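SPbeta prophage-derived uncharacterized protein YorR (Bacillus subtilis, PDB 3KB2) is of uncharacterised function but binds a phosphorylated guanosine nucleotide and may act as a nucleotide kinase of the dTMP kinase type. Local coordinates at residues 61-69 against 79-89. Sequence-based numbering, arbitrary orientation.
Sequences DRFVYSNLV and ILTERQLRFIE
Val-64 points at 79-89 and its methyls divide three partners there. Its CG1 meets Leu-80 CD1 at 3.5 Å and Ile-88 CD1 at 3.7 Å, while CG2 reaches Leu-85 CD1 at 3.8 Å. Valine suits this place because both methyls branch at CB and meet these partners close to the backbone. One turn on, Leu-68 turns its CD2 to Leu-85 CD2 (3.6 Å), and the CD1 methyl of Ile-79 lies against the Leu-68 CA. Leucine suits position 85: chi1 171° sets CG anti to the backbone N, and the fork there gives CD1 to Val-64 and CD2 to Leu-68.

The flank is polar. Tyr-65 starts away from helix 82-89, but its ring gives reach and its terminal OH donates to Glu-89 OE2 at 2.7 Å. The carboxylate suits as acceptor: OE2 lies at the ring edge, using its anti lone pair, with ring and carboxylate planes 56° apart. Within 61-69, Val-64 CG1 covers the centre of the Phe-63 ring and CG2 that of Tyr-65.

Farther out, Thr-81 and Gln-84 form a capping box that starts helix 82-92: Gln-84 N gives to Thr-81 OG1 (3.2 Å) and Thr-81 N to Gln-84 OE1. Gly-140 N also donates to Glu-89 OE2, and Phe-49 of helix 42-52 packs on Phe-63 and Leu-80.

Helix segments 64-69 and 82-89 run nearly antiparallel (162°), their axes 11.7 Å apart at closest approach, beside the parallel sheet of this P-loop-kinase-like fold. Apolar packing supplies most of the contact, while two donors on the buried Glu-89 OE2 would probably help stabilise its negative charge.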
ATOM      1  N   ASP A  61       3.752  18.939  -0.646  1.00 14.29           N
ATOM      2  CA  ASP A  61       3.263  17.857   0.210  1.00 17.27           C
ATOM      3  C   ASP A  61       3.953  16.570  -0.256  1.00 12.00           C
ATOM      4  O   ASP A  61       3.511  15.945  -1.212  1.00 16.03           O
ATOM      5  CB  ASP A  61       1.733  17.755   0.055  1.00 17.60           C
ATOM      6  CG  ASP A  61       1.084  16.822   1.073  1.00 11.65           C
ATOM      7  OD1 ASP A  61      -0.156  16.839   1.150  1.00 18.75           O
ATOM      8  OD2 ASP A  61       1.794  16.081   1.782  1.00 16.11           O
ATOM      9  N   ARG A  62       5.042  16.205   0.422  1.00 12.90           N
ATOM     10  CA  ARG A  62       5.853  15.027   0.100  1.00 17.93           C
ATOM     11  C   ARG A  62       6.777  15.357  -1.070  1.00 18.14           C
ATOM     12  O   ARG A  62       6.325  15.839  -2.110  1.00 16.79           O
ATOM     13  CB  ARG A  62       4.969  13.829  -0.233  1.00 21.37           C
ATOM     14  CG  ARG A  62       4.096  13.413   0.930  1.00 26.77           C
ATOM     15  CD  ARG A  62       3.969  11.912   0.995  1.00 18.11           C
ATOM     16  NE  ARG A  62       3.324  11.394  -0.200  1.00 35.20           N
ATOM     17  CZ  ARG A  62       3.003  10.118  -0.372  1.00 41.31           C
ATOM     18  NH1 ARG A  62       3.270   9.228   0.580  1.00 35.40           N
ATOM     19  NH2 ARG A  62       2.415   9.734  -1.498  1.00 48.30           N
ATOM     20  N   PHE A  63       8.069  15.085  -0.901  1.00 19.83           N
ATOM     21  CA  PHE A  63       9.039  15.426  -1.929  1.00 13.84           C
ATOM     22  C   PHE A  63      10.165  14.384  -2.104  1.00 13.95           C
ATOM     23  O   PHE A  63       9.905  13.183  -2.064  1.00  9.40           O
ATOM     24  CB  PHE A  63       9.585  16.828  -1.585  1.00 15.54           C
ATOM     25  CG  PHE A  63      10.260  17.537  -2.731  1.00 21.10           C
ATOM     26  CD1 PHE A  63       9.907  17.271  -4.052  1.00 29.89           C
ATOM     27  CD2 PHE A  63      11.245  18.489  -2.482  1.00 19.77           C
ATOM     28  CE1 PHE A  63      10.532  17.946  -5.105  1.00 23.91           C
ATOM     29  CE2 PHE A  63      11.868  19.164  -3.528  1.00 15.50           C
ATOM     30  CZ  PHE A  63      11.512  18.890  -4.838  1.00 19.48           C
ATOM     31  N   VAL A  64      11.400  14.851  -2.308  1.00 17.35           N
ATOM     32  CA  VAL A  64      12.556  13.978  -2.526  1.00 13.85           C
ATOM     33  C   VAL A  64      12.843  12.982  -1.406  1.00 18.80           C
ATOM     34  O   VAL A  64      13.327  11.887  -1.667  1.00 20.55           O
ATOM     35  CB  VAL A  64      13.870  14.793  -2.791  1.00 20.05           C
ATOM     36  CG1 VAL A  64      13.752  15.590  -4.092  1.00 17.41           C
ATOM     37  CG2 VAL A  64      14.159  15.738  -1.613  1.00 12.49           C
ATOM     38  N   TYR A  65      12.558  13.342  -0.164  1.00 12.71           N
ATOM     39  CA  TYR A  65      12.839  12.418   0.922  1.00 16.97           C
ATOM     40  C   TYR A  65      11.875  11.246   0.945  1.00 20.14           C
ATOM     41  O   TYR A  65      12.302  10.110   1.136  1.00 20.32           O
ATOM     42  CB  TYR A  65      12.880  13.175   2.246  1.00  8.77           C
ATOM     43  CG  TYR A  65      13.958  14.236   2.208  1.00 17.71           C
ATOM     44  CD1 TYR A  65      15.308  13.886   2.038  1.00 15.93           C
ATOM     45  CD2 TYR A  65      13.627  15.590   2.240  1.00 14.92           C
ATOM     46  CE1 TYR A  65      16.289  14.858   1.892  1.00  5.73           C
ATOM     47  CE2 TYR A  65      14.596  16.566   2.096  1.00  7.14           C
ATOM     48  CZ  TYR A  65      15.920  16.203   1.921  1.00 20.60           C
ATOM     49  OH  TYR A  65      16.860  17.202   1.767  1.00 15.06           O
ATOM     50  N   SER A  66      10.585  11.497   0.729  1.00 16.20           N
ATOM     51  CA  SER A  66       9.636  10.394   0.691  1.00 12.06           C
ATOM     52  C   SER A  66      10.027   9.468  -0.463  1.00 13.78           C
ATOM     53  O   SER A  66       9.806   8.265  -0.391  1.00 13.80           O
ATOM     54  CB  SER A  66       8.214  10.900   0.459  1.00 14.34           C
ATOM     55  OG  SER A  66       7.807  11.766   1.490  1.00 22.59           O
ATOM     56  N   ASN A  67      10.596  10.024  -1.535  1.00 12.75           N
ATOM     57  CA  ASN A  67      11.001   9.191  -2.657  1.00  9.80           C
ATOM     58  C   ASN A  67      12.031   8.168  -2.203  1.00 13.90           C
ATOM     59  O   ASN A  67      11.928   6.993  -2.536  1.00 19.94           O
ATOM     60  CB  ASN A  67      11.586  10.018  -3.793  1.00 15.71           C
ATOM     61  CG  ASN A  67      12.148   9.153  -4.896  1.00  6.48           C
ATOM     62  OD1 ASN A  67      11.412   8.506  -5.634  1.00 18.52           O
ATOM     63  ND2 ASN A  67      13.459   9.131  -5.007  1.00 12.77           N
ATOM     64  N   LEU A  68      13.018   8.622  -1.437  1.00  9.77           N
ATOM     65  CA  LEU A  68      14.058   7.751  -0.912  1.00 11.21           C
ATOM     66  C   LEU A  68      13.509   6.623  -0.038  1.00 17.29           C
ATOM     67  O   LEU A  68      14.055   5.517  -0.023  1.00 20.45           O
ATOM     68  CB  LEU A  68      15.063   8.579  -0.109  1.00 12.79           C
ATOM     69  CG  LEU A  68      16.248   9.137  -0.904  1.00 23.26           C
ATOM     70  CD1 LEU A  68      15.786   9.705  -2.235  1.00 27.25           C
ATOM     71  CD2 LEU A  68      16.942  10.210  -0.065  1.00 21.14           C
ATOM     72  N   VAL A  69      12.426   6.908   0.686  1.00 17.97           N
ATOM     73  CA  VAL A  69      11.781   5.936   1.574  1.00 15.13           C
ATOM     74  C   VAL A  69      11.031   4.860   0.785  1.00 22.45           C
ATOM     75  O   VAL A  69      11.326   3.662   0.897  1.00 20.90           O
ATOM     76  CB  VAL A  69      10.771   6.657   2.537  1.00 15.07           C
ATOM     77  CG1 VAL A  69       9.895   5.647   3.288  1.00  3.88           C
ATOM     78  CG2 VAL A  69      11.538   7.526   3.522  1.00 10.72           C
ATOM     79  N   ILE A  79      14.302   5.830  -7.908  1.00 17.52           N
ATOM     80  CA  ILE A  79      14.820   6.587  -6.786  1.00 18.87           C
ATOM     81  C   ILE A  79      15.882   7.563  -7.255  1.00 18.97           C
ATOM     82  O   ILE A  79      16.588   7.309  -8.227  1.00 22.12           O
ATOM     83  CB  ILE A  79      15.437   5.658  -5.713  1.00 21.36           C
ATOM     84  CG1 ILE A  79      15.909   6.485  -4.523  1.00 18.59           C
ATOM     85  CG2 ILE A  79      16.638   4.908  -6.276  1.00 17.77           C
ATOM     86  CD1 ILE A  79      16.163   5.634  -3.297  1.00 25.60           C
ATOM     87  N   LEU A  80      15.987   8.697  -6.579  1.00 15.83           N
ATOM     88  CA  LEU A  80      17.014   9.657  -6.944  1.00 16.24           C
ATOM     89  C   LEU A  80      18.372   9.079  -6.576  1.00 16.04           C
ATOM     90  O   LEU A  80      18.469   8.260  -5.668  1.00 17.61           O
ATOM     91  CB  LEU A  80      16.821  10.952  -6.173  1.00 15.88           C
ATOM     92  CG  LEU A  80      15.603  11.739  -6.608  1.00 12.21           C
ATOM     93  CD1 LEU A  80      15.311  12.790  -5.586  1.00 18.30           C
ATOM     94  CD2 LEU A  80      15.850  12.329  -7.979  1.00 12.43           C
ATOM     95  N   THR A  81      19.416   9.496  -7.286  1.00 17.68           N
ATOM     96  CA  THR A  81      20.760   9.039  -6.968  1.00 15.80           C
ATOM     97  C   THR A  81      21.305  10.041  -5.954  1.00 25.61           C
ATOM     98  O   THR A  81      20.733  11.118  -5.766  1.00 26.17           O
ATOM     99  CB  THR A  81      21.711   9.038  -8.199  1.00 16.01           C
ATOM    100  OG1 THR A  81      21.826  10.364  -8.724  1.00 17.31           O
ATOM    101  CG2 THR A  81      21.202   8.108  -9.278  1.00 19.60           C
ATOM    102  N   GLU A  82      22.403   9.683  -5.299  1.00 25.26           N
ATOM    103  CA  GLU A  82      23.025  10.567  -4.326  1.00 27.19           C
ATOM    104  C   GLU A  82      23.327  11.909  -4.966  1.00 18.92           C
ATOM    105  O   GLU A  82      23.057  12.960  -4.393  1.00 18.59           O
ATOM    106  CB  GLU A  82      24.335   9.963  -3.814  1.00 36.40           C
ATOM    107  CG  GLU A  82      24.177   8.704  -2.982  1.00 50.31           C
ATOM    108  CD  GLU A  82      25.506   8.179  -2.462  1.00 63.48           C
ATOM    109  OE1 GLU A  82      26.342   7.731  -3.289  1.00 62.53           O
ATOM    110  OE2 GLU A  82      25.717   8.216  -1.223  1.00 66.06           O
ATOM    111  N   ARG A  83      23.888  11.863  -6.164  1.00 13.75           N
ATOM    112  CA  ARG A  83      24.248  13.074  -6.867  1.00 16.25           C
ATOM    113  C   ARG A  83      23.037  13.949  -7.171  1.00 17.08           C
ATOM    114  O   ARG A  83      23.071  15.151  -6.936  1.00 23.74           O
ATOM    115  CB  ARG A  83      25.002  12.723  -8.154  1.00 20.50           C
ATOM    116  CG  ARG A  83      25.568  13.919  -8.897  1.00 23.03           C
ATOM    117  CD  ARG A  83      26.126  13.510 -10.254  1.00 23.70           C
ATOM    118  NE  ARG A  83      26.564  14.663 -11.044  1.00 24.62           N
ATOM    119  CZ  ARG A  83      26.898  14.607 -12.333  1.00 25.68           C
ATOM    120  NH1 ARG A  83      27.275  15.708 -12.968  1.00 12.60           N
ATOM    121  NH2 ARG A  83      26.844  13.449 -12.989  1.00 22.13           N
ATOM    122  N   GLN A  84      21.960  13.360  -7.681  1.00 25.52           N
ATOM    123  CA  GLN A  84      20.771  14.148  -8.005  1.00 16.67           C
ATOM    124  C   GLN A  84      20.185  14.784  -6.741  1.00 27.03           C
ATOM    125  O   GLN A  84      19.887  15.982  -6.723  1.00 21.91           O
ATOM    126  CB  GLN A  84      19.726  13.268  -8.696  1.00 17.58           C
ATOM    127  CG  GLN A  84      20.278  12.567  -9.923  1.00 21.61           C
ATOM    128  CD  GLN A  84      19.301  11.603 -10.561  1.00 21.19           C
ATOM    129  OE1 GLN A  84      18.685  10.778  -9.883  1.00 30.77           O
ATOM    130  NE2 GLN A  84      19.168  11.687 -11.881  1.00 14.48           N
ATOM    131  N   LEU A  85      20.034  13.985  -5.685  1.00 16.64           N
ATOM    132  CA  LEU A  85      19.491  14.484  -4.430  1.00 21.57           C
ATOM    133  C   LEU A  85      20.321  15.668  -3.957  1.00 23.08           C
ATOM    134  O   LEU A  85      19.791  16.703  -3.573  1.00 24.44           O
ATOM    135  CB  LEU A  85      19.514  13.392  -3.356  1.00 20.87           C
ATOM    136  CG  LEU A  85      19.159  13.870  -1.940  1.00 18.90           C
ATOM    137  CD1 LEU A  85      17.728  14.366  -1.918  1.00 14.22           C
ATOM    138  CD2 LEU A  85      19.347  12.733  -0.940  1.00 16.91           C
ATOM    139  N   ARG A  86      21.633  15.505  -3.988  1.00 22.22           N
ATOM    140  CA  ARG A  86      22.536  16.554  -3.561  1.00 22.36           C
ATOM    141  C   ARG A  86      22.359  17.789  -4.451  1.00 19.01           C
ATOM    142  O   ARG A  86      22.433  18.918  -3.985  1.00 22.07           O
ATOM    143  CB  ARG A  86      23.962  16.014  -3.628  1.00 26.98           C
ATOM    144  CG  ARG A  86      25.050  16.955  -3.199  1.00 35.19           C
ATOM    145  CD  ARG A  86      26.370  16.204  -3.102  1.00 43.31           C
ATOM    146  NE  ARG A  86      26.729  15.537  -4.353  1.00 46.10           N
ATOM    147  CZ  ARG A  86      26.934  14.226  -4.473  1.00 48.48           C
ATOM    148  NH1 ARG A  86      26.812  13.428  -3.419  1.00 45.21           N
ATOM    149  NH2 ARG A  86      27.274  13.712  -5.648  1.00 39.43           N
ATOM    150  N   PHE A  87      22.106  17.570  -5.733  1.00 21.87           N
ATOM    151  CA  PHE A  87      21.914  18.675  -6.665  1.00 21.93           C
ATOM    152  C   PHE A  87      20.654  19.463  -6.312  1.00 15.50           C
ATOM    153  O   PHE A  87      20.670  20.687  -6.277  1.00 22.33           O
ATOM    154  CB  PHE A  87      21.833  18.124  -8.094  1.00 15.80           C
ATOM    155  CG  PHE A  87      21.554  19.159  -9.139  1.00 17.15           C
ATOM    156  CD1 PHE A  87      20.250  19.456  -9.509  1.00 18.48           C
ATOM    157  CD2 PHE A  87      22.595  19.831  -9.764  1.00 21.04           C
ATOM    158  CE1 PHE A  87      19.984  20.409 -10.489  1.00 28.79           C
ATOM    159  CE2 PHE A  87      22.340  20.787 -10.747  1.00 29.09           C
ATOM    160  CZ  PHE A  87      21.029  21.075 -11.110  1.00 26.92           C
ATOM    161  N   ILE A  88      19.564  18.757  -6.040  1.00 25.13           N
ATOM    162  CA  ILE A  88      18.299  19.413  -5.693  1.00 25.46           C
ATOM    163  C   ILE A  88      18.384  20.201  -4.391  1.00 18.64           C
ATOM    164  O   ILE A  88      17.817  21.284  -4.281  1.00 28.73           O
ATOM    165  CB  ILE A  88      17.160  18.390  -5.586  1.00 18.74           C
ATOM    166  CG1 ILE A  88      16.894  17.792  -6.970  1.00 16.37           C
ATOM    167  CG2 ILE A  88      15.907  19.048  -5.056  1.00  5.25           C
ATOM    168  CD1 ILE A  88      15.973  16.599  -6.926  1.00 34.44           C
ATOM    169  N   GLU A  89      19.096  19.656  -3.413  1.00 19.76           N
ATOM    170  CA  GLU A  89      19.256  20.326  -2.128  1.00 20.44           C
ATOM    171  C   GLU A  89      20.010  21.644  -2.288  1.00 22.69           C
ATOM    172  O   GLU A  89      19.585  22.683  -1.789  1.00 21.72           O
ATOM    173  CB  GLU A  89      20.004  19.416  -1.156  1.00 21.56           C
ATOM    174  CG  GLU A  89      19.283  18.103  -0.889  1.00 25.94           C
ATOM    175  CD  GLU A  89      20.023  17.234   0.094  1.00 30.84           C
ATOM    176  OE1 GLU A  89      21.219  16.966  -0.149  1.00 41.78           O
ATOM    177  OE2 GLU A  89      19.411  16.810   1.099  1.00 23.86           O
TER